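Local structure of arginyl-tRNA synthetase, putative (Plasmodium falciparum, 5JLD) at residues Y511-F522 with Y541-F552. The protein probably attaches L-arginine to its cognate tRNA(Arg) at the expense of ATP, as a class I aminoacyl-tRNA synthetase. Residues are numbered along the deposited sequence; the frame is centred on the assembly and turned at random.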
ATOM      1  N   TYR A 511     -30.922   0.465  -1.091  1.00 51.63           N
ATOM      2  CA  TYR A 511     -29.769   1.334  -0.879  1.00 53.46           C
ATOM      3  C   TYR A 511     -29.065   1.016   0.436  1.00 58.95           C
ATOM      4  O   TYR A 511     -27.835   1.121   0.541  1.00 55.89           O
ATOM      5  CB  TYR A 511     -30.191   2.804  -0.922  1.00 49.14           C
ATOM      6  CG  TYR A 511     -30.851   3.181  -2.223  1.00 67.50           C
ATOM      7  CD1 TYR A 511     -30.119   3.253  -3.403  1.00 71.53           C
ATOM      8  CD2 TYR A 511     -32.219   3.441  -2.280  1.00 77.05           C
ATOM      9  CE1 TYR A 511     -30.729   3.585  -4.604  1.00 79.37           C
ATOM     10  CE2 TYR A 511     -32.834   3.769  -3.476  1.00 80.23           C
ATOM     11  CZ  TYR A 511     -32.086   3.836  -4.633  1.00 83.80           C
ATOM     12  OH  TYR A 511     -32.702   4.172  -5.818  1.00 91.35           O
ATOM     13  N   GLU A 512     -29.856   0.625   1.429  1.00 60.50           N
ATOM     14  CA  GLU A 512     -29.328   0.226   2.731  1.00 54.92           C
ATOM     15  C   GLU A 512     -28.667  -1.135   2.623  1.00 47.51           C
ATOM     16  O   GLU A 512     -27.606  -1.361   3.197  1.00 49.38           O
ATOM     17  CB  GLU A 512     -30.439   0.210   3.777  1.00 42.08           C
ATOM     18  CG  GLU A 512     -30.775   1.587   4.317  1.00 47.63           C
ATOM     19  CD  GLU A 512     -32.233   1.711   4.698  1.00 63.22           C
ATOM     20  OE1 GLU A 512     -32.545   1.727   5.904  1.00 70.94           O
ATOM     21  OE2 GLU A 512     -33.069   1.786   3.780  1.00 71.15           O
ATOM     22  N   ILE A 513     -29.305  -2.026   1.865  1.00 48.84           N
ATOM     23  CA  ILE A 513     -28.712  -3.303   1.487  1.00 51.00           C
ATOM     24  C   ILE A 513     -27.367  -3.078   0.812  1.00 47.03           C
ATOM     25  O   ILE A 513     -26.366  -3.666   1.207  1.00 44.97           O
ATOM     26  CB  ILE A 513     -29.623  -4.114   0.526  1.00 50.40           C
ATOM     27  CG1 ILE A 513     -30.855  -4.639   1.257  1.00 53.55           C
ATOM     28  CG2 ILE A 513     -28.860  -5.290  -0.063  1.00 42.45           C
ATOM     29  CD1 ILE A 513     -30.521  -5.614   2.379  1.00 51.24           C
ATOM     30  N   ASN A 514     -27.350  -2.217  -0.201  1.00 46.41           N
ATOM     31  CA  ASN A 514     -26.127  -1.966  -0.974  1.00 51.03           C
ATOM     32  C   ASN A 514     -24.983  -1.350  -0.146  1.00 50.40           C
ATOM     33  O   ASN A 514     -23.798  -1.731  -0.295  1.00 40.30           O
ATOM     34  CB  ASN A 514     -26.441  -1.060  -2.162  1.00 50.31           C
ATOM     35  CG  ASN A 514     -27.073  -1.810  -3.317  1.00 49.15           C
ATOM     36  OD1 ASN A 514     -27.323  -3.009  -3.225  1.00 54.79           O
ATOM     37  ND2 ASN A 514     -27.341  -1.101  -4.413  1.00 45.31           N
ATOM     38  N   LEU A 515     -25.344  -0.402   0.719  1.00 45.89           N
ATOM     39  CA  LEU A 515     -24.379   0.183   1.636  1.00 48.21           C
ATOM     40  C   LEU A 515     -23.811  -0.892   2.573  1.00 42.99           C
ATOM     41  O   LEU A 515     -22.592  -1.007   2.735  1.00 38.79           O
ATOM     42  CB  LEU A 515     -25.021   1.330   2.429  1.00 46.34           C
ATOM     43  CG  LEU A 515     -24.097   2.000   3.456  1.00 41.28           C
ATOM     44  CD1 LEU A 515     -22.803   2.415   2.767  1.00 44.57           C
ATOM     45  CD2 LEU A 515     -24.748   3.197   4.104  1.00 37.37           C
ATOM     46  N   GLY A 516     -24.702  -1.691   3.164  1.00 46.72           N
ATOM     47  CA  GLY A 516     -24.296  -2.791   4.033  1.00 41.95           C
ATOM     48  C   GLY A 516     -23.306  -3.713   3.345  1.00 46.08           C
ATOM     49  O   GLY A 516     -22.232  -4.044   3.891  1.00 53.00           O
ATOM     50  N   LEU A 517     -23.653  -4.101   2.123  1.00 41.63           N
ATOM     51  CA  LEU A 517     -22.816  -4.972   1.317  1.00 47.85           C
ATOM     52  C   LEU A 517     -21.420  -4.374   1.144  1.00 48.05           C
ATOM     53  O   LEU A 517     -20.393  -5.020   1.446  1.00 41.10           O
ATOM     54  CB  LEU A 517     -23.447  -5.208  -0.058  1.00 47.02           C
ATOM     55  CG  LEU A 517     -22.546  -5.932  -1.067  1.00 41.00           C
ATOM     56  CD1 LEU A 517     -22.207  -7.319  -0.555  1.00 41.25           C
ATOM     57  CD2 LEU A 517     -23.184  -6.014  -2.463  1.00 36.83           C
ATOM     58  N   HIS A 518     -21.392  -3.134   0.664  1.00 45.11           N
ATOM     59  CA  HIS A 518     -20.122  -2.519   0.394  1.00 45.63           C
ATOM     60  C   HIS A 518     -19.261  -2.485   1.660  1.00 46.50           C
ATOM     61  O   HIS A 518     -18.078  -2.819   1.619  1.00 38.63           O
ATOM     62  CB  HIS A 518     -20.288  -1.122  -0.173  1.00 44.64           C
ATOM     63  CG  HIS A 518     -19.034  -0.613  -0.820  1.00 52.48           C
ATOM     64  ND1 HIS A 518     -18.570  -1.108  -2.020  1.00 51.51           N
ATOM     65  CD2 HIS A 518     -18.124   0.305  -0.414  1.00 41.87           C
ATOM     66  CE1 HIS A 518     -17.445  -0.496  -2.344  1.00 46.34           C
ATOM     67  NE2 HIS A 518     -17.148   0.361  -1.381  1.00 45.53           N
ATOM     68  N   ILE A 519     -19.874  -2.128   2.784  1.00 42.55           N
ATOM     69  CA  ILE A 519     -19.164  -2.149   4.049  1.00 43.67           C
ATOM     70  C   ILE A 519     -18.583  -3.538   4.337  1.00 44.92           C
ATOM     71  O   ILE A 519     -17.429  -3.663   4.729  1.00 45.13           O
ATOM     72  CB  ILE A 519     -20.080  -1.728   5.193  1.00 43.51           C
ATOM     73  CG1 ILE A 519     -20.426  -0.247   5.054  1.00 43.44           C
ATOM     74  CG2 ILE A 519     -19.429  -2.023   6.531  1.00 40.26           C
ATOM     75  CD1 ILE A 519     -21.602   0.188   5.943  1.00 46.11           C
ATOM     76  N   LEU A 520     -19.359  -4.589   4.093  1.00 43.45           N
ATOM     77  CA  LEU A 520     -18.870  -5.929   4.409  1.00 43.46           C
ATOM     78  C   LEU A 520     -17.857  -6.461   3.379  1.00 42.14           C
ATOM     79  O   LEU A 520     -17.270  -7.527   3.585  1.00 41.99           O
ATOM     80  CB  LEU A 520     -20.048  -6.907   4.537  1.00 47.62           C
ATOM     81  CG  LEU A 520     -20.995  -6.614   5.700  1.00 45.18           C
ATOM     82  CD1 LEU A 520     -22.262  -7.446   5.560  1.00 45.34           C
ATOM     83  CD2 LEU A 520     -20.295  -6.852   7.055  1.00 40.45           C
ATOM     84  N   LYS A 521     -17.665  -5.738   2.273  1.00 43.86           N
ATOM     85  CA  LYS A 521     -16.637  -6.123   1.296  1.00 41.01           C
ATOM     86  C   LYS A 521     -15.203  -5.770   1.737  1.00 40.58           C
ATOM     87  O   LYS A 521     -14.241  -6.225   1.129  1.00 42.40           O
ATOM     88  CB  LYS A 521     -16.899  -5.466  -0.053  1.00 39.62           C
ATOM     89  CG  LYS A 521     -18.120  -5.996  -0.819  1.00 42.12           C
ATOM     90  CD  LYS A 521     -18.163  -5.376  -2.212  1.00 41.49           C
ATOM     91  CE  LYS A 521     -19.329  -5.892  -3.023  1.00 41.18           C
ATOM     92  NZ  LYS A 521     -19.318  -5.245  -4.369  1.00 43.93           N
ATOM     93  N   PHE A 522     -15.082  -4.947   2.773  1.00 37.70           N
ATOM     94  CA  PHE A 522     -13.801  -4.396   3.224  1.00 45.24           C
ATOM     95  C   PHE A 522     -12.684  -5.470   3.320  1.00 37.63           C
ATOM     96  O   PHE A 522     -11.623  -5.279   2.754  1.00 38.65           O
ATOM     97  CB  PHE A 522     -14.007  -3.662   4.566  1.00 37.71           C
ATOM     98  CG  PHE A 522     -12.873  -2.744   4.958  1.00 44.12           C
ATOM     99  CD1 PHE A 522     -12.330  -1.859   4.048  1.00 43.91           C
ATOM    100  CD2 PHE A 522     -12.370  -2.754   6.257  1.00 45.53           C
ATOM    101  CE1 PHE A 522     -11.295  -0.999   4.413  1.00 46.40           C
ATOM    102  CE2 PHE A 522     -11.344  -1.896   6.635  1.00 48.00           C
ATOM    103  CZ  PHE A 522     -10.798  -1.015   5.707  1.00 45.81           C
ATOM    104  N   TYR A 541     -12.204   1.628  -3.373  1.00 41.07           N
ATOM    105  CA  TYR A 541     -13.172   1.105  -2.425  1.00 40.53           C
ATOM    106  C   TYR A 541     -13.737   2.277  -1.666  1.00 44.50           C
ATOM    107  O   TYR A 541     -14.968   2.411  -1.483  1.00 46.12           O
ATOM    108  CB  TYR A 541     -12.516   0.104  -1.472  1.00 41.40           C
ATOM    109  CG  TYR A 541     -13.415  -0.317  -0.336  1.00 44.26           C
ATOM    110  CD1 TYR A 541     -14.319  -1.363  -0.499  1.00 40.55           C
ATOM    111  CD2 TYR A 541     -13.377   0.337   0.892  1.00 43.75           C
ATOM    112  CE1 TYR A 541     -15.147  -1.755   0.533  1.00 46.53           C
ATOM    113  CE2 TYR A 541     -14.212  -0.048   1.931  1.00 47.30           C
ATOM    114  CZ  TYR A 541     -15.098  -1.098   1.739  1.00 47.64           C
ATOM    115  OH  TYR A 541     -15.936  -1.506   2.755  1.00 45.20           O
ATOM    116  N   MET A 542     -12.822   3.173  -1.308  1.00 39.78           N
ATOM    117  CA  MET A 542     -13.168   4.248  -0.413  1.00 42.89           C
ATOM    118  C   MET A 542     -14.091   5.166  -1.157  1.00 41.80           C
ATOM    119  O   MET A 542     -15.125   5.582  -0.630  1.00 45.10           O
ATOM    120  CB  MET A 542     -11.920   4.995   0.080  1.00 38.43           C
ATOM    121  CG  MET A 542     -12.261   6.042   1.119  1.00 49.42           C
ATOM    122  SD  MET A 542     -10.818   6.941   1.721  1.00 46.04           S
ATOM    123  CE  MET A 542     -10.210   7.632   0.182  1.00 51.59           C
ATOM    124  N   TYR A 543     -13.720   5.447  -2.402  1.00 49.93           N
ATOM    125  CA  TYR A 543     -14.527   6.303  -3.251  1.00 52.54           C
ATOM    126  C   TYR A 543     -15.912   5.673  -3.350  1.00 51.11           C
ATOM    127  O   TYR A 543     -16.937   6.354  -3.179  1.00 50.51           O
ATOM    128  CB  TYR A 543     -13.890   6.472  -4.639  1.00 54.28           C
ATOM    129  CG  TYR A 543     -14.652   7.415  -5.550  1.00 54.70           C
ATOM    130  CD1 TYR A 543     -14.532   8.793  -5.408  1.00 56.41           C
ATOM    131  CD2 TYR A 543     -15.488   6.929  -6.550  1.00 57.89           C
ATOM    132  CE1 TYR A 543     -15.220   9.663  -6.226  1.00 60.11           C
ATOM    133  CE2 TYR A 543     -16.197   7.798  -7.385  1.00 65.36           C
ATOM    134  CZ  TYR A 543     -16.057   9.164  -7.213  1.00 66.19           C
ATOM    135  OH  TYR A 543     -16.735  10.037  -8.027  1.00 64.51           O
ATOM    136  N   ASP A 544     -15.949   4.359  -3.560  1.00 43.53           N
ATOM    137  CA  ASP A 544     -17.250   3.762  -3.815  1.00 42.94           C
ATOM    138  C   ASP A 544     -18.039   3.887  -2.532  1.00 43.97           C
ATOM    139  O   ASP A 544     -19.237   4.196  -2.578  1.00 48.46           O
ATOM    140  CB  ASP A 544     -17.130   2.321  -4.306  1.00 36.07           C
ATOM    141  CG  ASP A 544     -16.458   2.240  -5.680  1.00 49.88           C
ATOM    142  OD1 ASP A 544     -16.343   3.297  -6.359  1.00 54.98           O
ATOM    143  OD2 ASP A 544     -16.042   1.138  -6.089  1.00 48.69           O
ATOM    144  N   LEU A 545     -17.343   3.786  -1.390  1.00 40.33           N
ATOM    145  CA  LEU A 545     -18.045   3.865  -0.122  1.00 42.50           C
ATOM    146  C   LEU A 545     -18.796   5.192  -0.068  1.00 48.34           C
ATOM    147  O   LEU A 545     -19.993   5.242   0.262  1.00 45.17           O
ATOM    148  CB  LEU A 545     -17.095   3.728   1.050  1.00 41.14           C
ATOM    149  CG  LEU A 545     -17.727   3.935   2.425  1.00 44.39           C
ATOM    150  CD1 LEU A 545     -18.860   2.944   2.649  1.00 45.27           C
ATOM    151  CD2 LEU A 545     -16.653   3.797   3.513  1.00 39.65           C
ATOM    152  N   THR A 546     -18.120   6.253  -0.487  1.00 49.20           N
ATOM    153  CA  THR A 546     -18.727   7.560  -0.373  1.00 51.25           C
ATOM    154  C   THR A 546     -19.939   7.615  -1.297  1.00 51.21           C
ATOM    155  O   THR A 546     -21.021   8.018  -0.862  1.00 58.62           O
ATOM    156  CB  THR A 546     -17.707   8.708  -0.669  1.00 45.37           C
ATOM    157  OG1 THR A 546     -17.457   8.810  -2.074  1.00 52.14           O
ATOM    158  CG2 THR A 546     -16.388   8.454   0.076  1.00 43.30           C
ATOM    159  N   THR A 547     -19.819   7.128  -2.531  1.00 50.19           N
ATOM    160  CA  THR A 547     -20.937   7.351  -3.463  1.00 47.16           C
ATOM    161  C   THR A 547     -22.121   6.492  -3.057  1.00 53.84           C
ATOM    162  O   THR A 547     -23.276   6.958  -3.030  1.00 54.07           O
ATOM    163  CB  THR A 547     -20.561   7.053  -4.913  1.00 49.37           C
ATOM    164  OG1 THR A 547     -20.162   5.685  -5.023  1.00 52.04           O
ATOM    165  CG2 THR A 547     -19.420   7.978  -5.390  1.00 47.88           C
ATOM    166  N   THR A 548     -21.830   5.240  -2.723  1.00 45.27           N
ATOM    167  CA  THR A 548     -22.861   4.358  -2.220  1.00 48.36           C
ATOM    168  C   THR A 548     -23.563   5.071  -1.076  1.00 52.88           C
ATOM    169  O   THR A 548     -24.807   5.136  -1.053  1.00 54.21           O
ATOM    170  CB  THR A 548     -22.289   3.019  -1.760  1.00 49.14           C
ATOM    171  OG1 THR A 548     -21.639   2.394  -2.870  1.00 44.67           O
ATOM    172  CG2 THR A 548     -23.402   2.103  -1.248  1.00 49.85           C
ATOM    173  N   PHE A 549     -22.771   5.697  -0.193  1.00 49.18           N
ATOM    174  CA  PHE A 549     -23.363   6.333   0.973  1.00 50.35           C
ATOM    175  C   PHE A 549     -24.292   7.434   0.498  1.00 54.03           C
ATOM    176  O   PHE A 549     -25.434   7.556   0.958  1.00 49.86           O
ATOM    177  CB  PHE A 549     -22.316   6.917   1.940  1.00 46.32           C
ATOM    178  CG  PHE A 549     -22.934   7.703   3.064  1.00 49.07           C
ATOM    179  CD1 PHE A 549     -23.369   7.059   4.221  1.00 48.65           C
ATOM    180  CD2 PHE A 549     -23.155   9.073   2.938  1.00 52.61           C
ATOM    181  CE1 PHE A 549     -23.984   7.769   5.247  1.00 48.61           C
ATOM    182  CE2 PHE A 549     -23.771   9.790   3.954  1.00 57.61           C
ATOM    183  CZ  PHE A 549     -24.186   9.136   5.114  1.00 55.32           C
ATOM    184  N   THR A 550     -23.805   8.227  -0.444  1.00 50.69           N
ATOM    185  CA  THR A 550     -24.591   9.330  -0.958  0.84 54.89           C
ATOM    186  C   THR A 550     -25.923   8.806  -1.477  1.00 52.80           C
ATOM    187  O   THR A 550     -26.970   9.391  -1.210  1.00 51.90           O
ATOM    188  CB  THR A 550     -23.847  10.086  -2.074  0.84 51.87           C
ATOM    189  OG1 THR A 550     -22.672  10.691  -1.524  0.84 55.96           O
ATOM    190  CG2 THR A 550     -24.745  11.176  -2.682  0.84 52.49           C
ATOM    191  N   ALA A 551     -25.871   7.679  -2.185  1.00 55.58           N
ATOM    192  CA  ALA A 551     -27.078   7.130  -2.791  1.00 58.50           C
ATOM    193  C   ALA A 551     -28.057   6.735  -1.695  1.00 61.22           C
ATOM    194  O   ALA A 551     -29.272   6.907  -1.837  1.00 64.55           O
ATOM    195  CB  ALA A 551     -26.752   5.941  -3.677  1.00 64.97           C
ATOM    196  N   PHE A 552     -27.513   6.202  -0.605  1.00 51.77           N
ATOM    197  CA  PHE A 552     -28.295   5.939   0.583  1.00 53.88           C
ATOM    198  C   PHE A 552     -28.979   7.242   0.999  1.00 64.10           C
ATOM    199  O   PHE A 552     -30.221   7.323   0.975  1.00 64.65           O
ATOM    200  CB  PHE A 552     -27.391   5.363   1.673  1.00 49.76           C
ATOM    201  CG  PHE A 552     -27.939   5.430   3.062  1.00 45.92           C
ATOM    202  CD1 PHE A 552     -29.142   4.819   3.395  1.00 56.24           C
ATOM    203  CD2 PHE A 552     -27.212   6.063   4.061  1.00 44.86           C
ATOM    204  CE1 PHE A 552     -29.625   4.864   4.691  1.00 52.53           C
ATOM    205  CE2 PHE A 552     -27.681   6.106   5.360  1.00 56.15           C
ATOM    206  CZ  PHE A 552     -28.896   5.505   5.677  1.00 58.05           C
TER
HETATM  207  O   HOH W   1     -26.752   2.938  -1.615  1.00 60.62           O
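Helices 510-520 and 536-556 pack nearly antiparallel through residues 511-522 and 541-552 within the DALR anticodon-binding domain, a helical bundle, and a reciprocal pair of side-chain to backbone hydrogen bonds between H518 and Y541 fastens one end of the contact. The axes of the two short segments approach to 8.9 Å and cross at -160°. The imidazole of H518 donates from NE2 to Y541 O (3.0 Å) in an almost straight bond, 169° at the hydrogen, with the acceptor close to the ring plane. In return the phenol of Y541 donates from OH to H518 O at 2.8 Å, tilted out of the carbonyl plane. With CG anti to the backbone N on both residues (chi1 -164° for H518), the two side chains run past one another head to tail and their rings overlap in an offset stack, centroids 4.4 Å apart. Each carbonyl also accepts a backbone N-H, from K521 and L545 respectively; at H518 O, the K521 N-H and the phenol come from opposite faces of the carbonyl. The F522 ring extends the aromatic cluster, its CD1 lying 3.4 Å from Y541 CE2, while D544 CB abuts H518 CE1.

Midway along, L515 is a knob in a hole formed by L545, T548, F549 and F552. Its CD1 branch meets L545 and T548; CD2 reaches the rings of F549 and F552, coming within 3.8 Å of F552 CD2. T548 CG2 presses on the helix backbone at L515 CA, and its OG1 turns back to D544 O. At the far end E512 CG rests against F552 CE1 (3.5 Å), and a water donates to both Y511 O and T548 O. Helix 564-584 borders the pair, touching E512, Y541 and F549; helix 476-492 also packs on F549, whereas helix 99-108 contacts I513, I519 and L520.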